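Local coordinates for endo-alpha-(1->5)-L-arabinanase (Bacillus licheniformis, PDB 6B7K), which probably cuts the alpha-1,5-arabinofuranosidic linkages inside arabinan chains, as a calcium-containing glycoside hydrolase of family 43, at residues F20-P24 against T35-L40; T42-V46 against A58-P63. All blocks are in the same frame, centred on the assembly; numbering follows the deposited sequence.

Interaction 1: residues F20-P24 against T35-L40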
loop_
_atom_site.group_PDB
_atom_site.type_symbol
_atom_site.label_atom_id
_atom_site.label_comp_id
_atom_site.label_asym_id
_atom_site.label_seq_id
_atom_site.Cartn_x
_atom_site.Cartn_y
_atom_site.Cartn_z
ATOM N N PHE A 20 12.329 -8.069 8.436
ATOM C CA PHE A 20 11.164 -7.532 9.126
ATOM C C PHE A 20 10.601 -6.352 8.348
ATOM O O PHE A 20 11.348 -5.467 7.919
ATOM C CB PHE A 20 11.526 -7.097 10.546
ATOM C CG PHE A 20 10.481 -6.230 11.198
ATOM C CD1 PHE A 20 9.394 -6.798 11.836
ATOM C CD2 PHE A 20 10.582 -4.846 11.169
ATOM C CE1 PHE A 20 8.428 -6.010 12.437
ATOM C CE2 PHE A 20 9.617 -4.052 11.765
ATOM C CZ PHE A 20 8.539 -4.636 12.401
ATOM N N ILE A 21 9.279 -6.331 8.178
ATOM C CA ILE A 21 8.614 -5.252 7.458
ATOM C C ILE A 21 7.155 -5.231 7.882
ATOM O O ILE A 21 6.633 -6.208 8.420
ATOM C CB ILE A 21 8.754 -5.426 5.925
ATOM C CG1 ILE A 21 8.583 -4.082 5.216
ATOM C CG2 ILE A 21 7.735 -6.433 5.407
ATOM C CD1 ILE A 21 9.565 -3.032 5.673
ATOM N N HIS A 22 6.496 -4.099 7.648
ATOM C CA HIS A 22 5.060 -3.986 7.845
ATOM C C HIS A 22 4.534 -2.935 6.882
ATOM O O HIS A 22 5.088 -1.834 6.806
ATOM C CB HIS A 22 4.720 -3.617 9.290
ATOM C CG HIS A 22 3.346 -4.037 9.707
ATOM N ND1 HIS A 22 2.275 -3.171 9.723
ATOM C CD2 HIS A 22 2.867 -5.235 10.116
ATOM C CE1 HIS A 22 1.196 -3.816 10.131
ATOM N NE2 HIS A 22 1.529 -5.071 10.375
ATOM N N ASP A 23 3.475 -3.286 6.148
ATOM C CA ASP A 23 2.901 -2.446 5.102
ATOM C C ASP A 23 3.951 -2.120 4.040
ATOM O O ASP A 23 4.301 -0.949 3.858
ATOM C CB ASP A 23 2.326 -1.163 5.705
ATOM C CG ASP A 23 1.419 -1.434 6.894
ATOM O OD1 ASP A 23 0.503 -2.274 6.768
ATOM O OD2 ASP A 23 1.630 -0.812 7.959
ATOM N N PRO A 24 4.460 -3.115 3.315
ATOM C CA PRO A 24 5.565 -2.873 2.387
ATOM C C PRO A 24 5.113 -2.383 1.017
ATOM O O PRO A 24 3.971 -2.577 0.590
ATOM C CB PRO A 24 6.211 -4.259 2.271
ATOM C CG PRO A 24 5.057 -5.181 2.370
ATOM C CD PRO A 24 4.091 -4.542 3.348
ATOM N N THR A 35 12.551 -2.100 -0.376
ATOM C CA THR A 35 11.233 -2.241 0.223
ATOM C C THR A 35 11.032 -1.109 1.223
ATOM O O THR A 35 11.768 -1.010 2.211
ATOM C CB THR A 35 11.069 -3.595 0.911
ATOM O OG1 THR A 35 11.124 -4.645 -0.061
ATOM C CG2 THR A 35 9.731 -3.660 1.632
ATOM N N PHE A 36 10.060 -0.246 0.947
ATOM C CA PHE A 36 9.651 0.790 1.884
ATOM C C PHE A 36 8.536 0.247 2.768
ATOM O O PHE A 36 7.605 -0.398 2.275
ATOM C CB PHE A 36 9.182 2.042 1.139
ATOM C CG PHE A 36 10.293 2.813 0.475
ATOM C CD1 PHE A 36 10.888 2.342 -0.684
ATOM C CD2 PHE A 36 10.728 4.017 1.001
ATOM C CE1 PHE A 36 11.905 3.053 -1.299
ATOM C CE2 PHE A 36 11.744 4.734 0.392
ATOM C CZ PHE A 36 12.333 4.251 -0.760
ATOM N N GLY A 37 8.632 0.504 4.072
ATOM C CA GLY A 37 7.665 -0.018 5.013
ATOM C C GLY A 37 7.384 0.975 6.121
ATOM O O GLY A 37 8.012 2.032 6.213
ATOM N N THR A 38 6.406 0.618 6.952
ATOM C CA THR A 38 6.102 1.404 8.139
ATOM C C THR A 38 7.339 1.503 9.021
ATOM O O THR A 38 8.036 0.510 9.248
ATOM C CB THR A 38 4.942 0.770 8.908
ATOM O OG1 THR A 38 3.751 0.839 8.115
ATOM C CG2 THR A 38 4.706 1.492 10.225
ATOM N N GLY A 39 7.614 2.710 9.509
ATOM C CA GLY A 39 8.867 2.948 10.198
ATOM C C GLY A 39 8.997 2.128 11.467
ATOM O O GLY A 39 8.018 1.841 12.160
ATOM N N LEU A 40 10.234 1.740 11.759
ATOM C CA LEU A 40 10.589 1.071 13.006
ATOM C C LEU A 40 11.187 2.127 13.927
ATOM O O LEU A 40 12.355 2.501 13.787
ATOM C CB LEU A 40 11.562 -0.076 12.749
ATOM C CG LEU A 40 12.117 -0.802 13.976
ATOM C CD1 LEU A 40 10.992 -1.405 14.803
ATOM C CD2 LEU A 40 13.114 -1.871 13.560
#
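D23 and T38 meet through their side chains: T38 OG1 donates to D23 OD2 at 2.7 Å, using the carboxylate lone pair that faces away from OD1. The T38 hydroxyl is placed for this by its first torsion (chi1 -66°), which sets OG1 beside its own backbone N and opposite the carbonyl carbon. A second bond lies just alongside, where T38 N gives its hydrogen to H22 O at 2.8 Å. It is nearly straight, 165° at the hydrogen, and comes in almost head-on to the carbonyl. One threonine therefore holds both the peptide leading into D23 and the carboxylate itself.

Beyond this polar pair the packing is mostly apolar. I21 reaches across, and its CD1 rests 3.6 Å from the bare G37 CA. T35 CG2 touches two carbons of the other segment, I21 CG1 at 3.8 Å and P24 CB at 3.6 Å. P24 CA also makes a CH...O contact with F36 O (3.2 Å), next to the point where F36 pairs with S25 through the backbone. Farther along, L40 CD1 approaches the F20 ring obliquely, 4.3 Å from CE2.

The second shell steadies the same groups. H22 ND1 adds a weak bond to D23 OD2 (3.0 Å), while H22 NE2 is tied to Y276 OH; T38 OG1 is also bonded to A82 N, from the neighbouring strand 81-87. H262, predicted to matter for substrate recognition, lies against the side chain of D23. The loop 20-24 thus delivers D23, the predicted proton acceptor, into the central catalytic site of a five-bladed beta-propeller, as in other family 43 enzymes.

Interaction 2: residues T42-V46 against A58-P63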
loop_
_atom_site.group_PDB
_atom_site.type_symbol
_atom_site.label_atom_id
_atom_site.label_comp_id
_atom_site.label_asym_id
_atom_site.label_seq_id
_atom_site.Cartn_x
_atom_site.Cartn_y
_atom_site.Cartn_z
ATOM N N THR A 42 10.948 5.640 14.382
ATOM C CA THR A 42 10.533 6.923 13.842
ATOM C C THR A 42 10.675 6.889 12.332
ATOM O O THR A 42 11.517 6.170 11.790
ATOM C CB THR A 42 11.343 8.086 14.412
ATOM O OG1 THR A 42 11.569 7.864 15.807
ATOM C CG2 THR A 42 10.563 9.410 14.249
ATOM N N GLY A 43 9.806 7.632 11.656
ATOM C CA GLY A 43 9.895 7.770 10.215
ATOM C C GLY A 43 9.412 6.574 9.421
ATOM O O GLY A 43 8.376 5.984 9.741
ATOM N N LEU A 44 10.154 6.215 8.375
ATOM C CA LEU A 44 9.777 5.152 7.453
ATOM C C LEU A 44 10.925 4.164 7.313
ATOM O O LEU A 44 12.088 4.564 7.194
ATOM C CB LEU A 44 9.407 5.722 6.081
ATOM C CG LEU A 44 8.142 6.577 6.041
ATOM C CD1 LEU A 44 8.034 7.304 4.715
ATOM C CD2 LEU A 44 6.915 5.706 6.280
ATOM N N ARG A 45 10.592 2.875 7.321
ATOM C CA ARG A 45 11.588 1.814 7.280
ATOM C C ARG A 45 11.924 1.446 5.841
ATOM O O ARG A 45 11.035 1.315 4.997
ATOM C CB ARG A 45 11.081 0.584 8.034
ATOM C CG ARG A 45 11.991 -0.629 7.964
ATOM C CD ARG A 45 11.662 -1.619 9.074
ATOM N NE ARG A 45 12.326 -2.907 8.887
ATOM C CZ ARG A 45 13.598 -3.147 9.197
ATOM N NH1 ARG A 45 14.355 -2.183 9.703
ATOM N NH2 ARG A 45 14.114 -4.353 8.995
ATOM N N VAL A 46 13.220 1.293 5.568
ATOM C CA VAL A 46 13.710 0.899 4.255
ATOM C C VAL A 46 14.705 -0.236 4.435
ATOM O O VAL A 46 15.595 -0.157 5.290
ATOM C CB VAL A 46 14.368 2.076 3.510
ATOM C CG1 VAL A 46 14.910 1.611 2.174
ATOM C CG2 VAL A 46 13.375 3.207 3.316
ATOM N N ALA A 58 18.491 -0.242 5.827
ATOM C CA ALA A 58 18.842 0.924 5.035
ATOM C C ALA A 58 18.436 2.173 5.798
ATOM O O ALA A 58 17.602 2.106 6.709
ATOM C CB ALA A 58 18.152 0.887 3.664
ATOM N N PRO A 59 19.024 3.325 5.474
ATOM C CA PRO A 59 18.681 4.554 6.202
ATOM C C PRO A 59 17.186 4.831 6.154
ATOM O O PRO A 59 16.551 4.739 5.101
ATOM C CB PRO A 59 19.483 5.635 5.470
ATOM C CG PRO A 59 20.641 4.911 4.892
ATOM C CD PRO A 59 20.135 3.542 4.527
ATOM N N SER A 60 16.628 5.163 7.312
ATOM C CA SER A 60 15.205 5.430 7.422
ATOM C C SER A 60 14.869 6.805 6.857
ATOM O O SER A 60 15.688 7.727 6.876
ATOM C CB SER A 60 14.759 5.340 8.880
ATOM O OG SER A 60 15.085 4.075 9.427
ATOM N N ILE A 61 13.649 6.933 6.345
ATOM C CA ILE A 61 13.150 8.210 5.850
ATOM C C ILE A 61 12.546 8.975 7.017
ATOM O O ILE A 61 11.911 8.384 7.900
ATOM C CB ILE A 61 12.125 8.002 4.720
ATOM C CG1 ILE A 61 12.654 6.996 3.699
ATOM C CG2 ILE A 61 11.813 9.326 4.035
ATOM C CD1 ILE A 61 13.928 7.430 3.021
ATOM N N PHE A 62 12.757 10.291 7.030
ATOM C CA PHE A 62 12.282 11.183 8.084
ATOM C C PHE A 62 12.775 10.735 9.455
ATOM O O PHE A 62 11.967 10.304 10.288
ATOM C CB PHE A 62 10.755 11.253 8.082
ATOM C CG PHE A 62 10.168 11.645 6.761
ATOM C CD1 PHE A 62 10.703 12.695 6.034
ATOM C CD2 PHE A 62 9.083 10.958 6.242
ATOM C CE1 PHE A 62 10.163 13.060 4.817
ATOM C CE2 PHE A 62 8.539 11.314 5.024
ATOM C CZ PHE A 62 9.081 12.368 4.310
ATOM N N PRO A 63 14.081 10.804 9.732
ATOM C CA PRO A 63 14.546 10.460 11.086
ATOM C C PRO A 63 14.007 11.399 12.145
ATOM O O PRO A 63 13.823 10.987 13.297
ATOM C CB PRO A 63 16.075 10.552 10.966
ATOM C CG PRO A 63 16.355 10.425 9.504
ATOM C CD PRO A 63 15.204 11.100 8.827
#
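The F62 ring lies beside L44: the two side chains run the same way, and L44 CD1 comes obliquely to the ring, 4.1 Å from CE2. One face of that ring is covered from within its own segment by I61 CG2, which sits 3.7 Å above the plane and over the ring centre. Y96 also meets the ring, its plane steeply inclined, and W69 makes an edge-to-face contact with it. All this happens at the open end of a beta hairpin, formed by strands 44-49 and 54-61 in the outer part of a propeller blade.

L44 and I61 are an antiparallel hydrogen-bonded pair. L44 N donates to I61 O at 2.8 Å, from somewhat outside the carbonyl plane, and I61 N returns a bond to L44 O at 3.0 Å, in plane and on a lone pair. Their side chains leave the sheet on one face, where V46 joins them. V46 CG2 crosses to I61 CG1 at 3.9 Å because I61 carries CG1 beside its backbone N (chi1 -47°); V46 CG1, the other branch, packs on A58 CB at 3.6 Å. Toward A58 the pairing slackens, and the bond from A58 N to V46 O is weak and bent. F36 lies against both V46 and I61, and L94 of strand 92-98 touches L44 and I61, so this apolar face is buried between two adjacent blades. R45 points away from strand 54-61, and its guanidinium is salt-bridged to D18.

Just before L44, the backbone of G43, with positive phi (76°), passes close to two carbonyls. One CH...O contact runs from G43 CA to I61 O. The other joins G43 CA to F62 O at 3.3 Å.

Interactions 1 and 2 sit in one blade, their centres about 9 Å apart, and meet through adjacent strands 32-38 and 44-49. G37 N probably bonds to R45 O at 2.7 Å, and R45 NE to F20 O at 2.9 Å, so R45 ties strand 44-49 of interaction 2 to the loop of interaction 1 that carries the predicted proton acceptor. Along the apolar face, F36 CD2 rests 3.6 Å from V46 CG2. Interaction 1 is the inner contact: the side chain of D23 is about 7 Å from a bound calcium ion and about 6 Å from that of D140. Interaction 2 lies farther out, the L44 side chain being about 11 Å from a calcium.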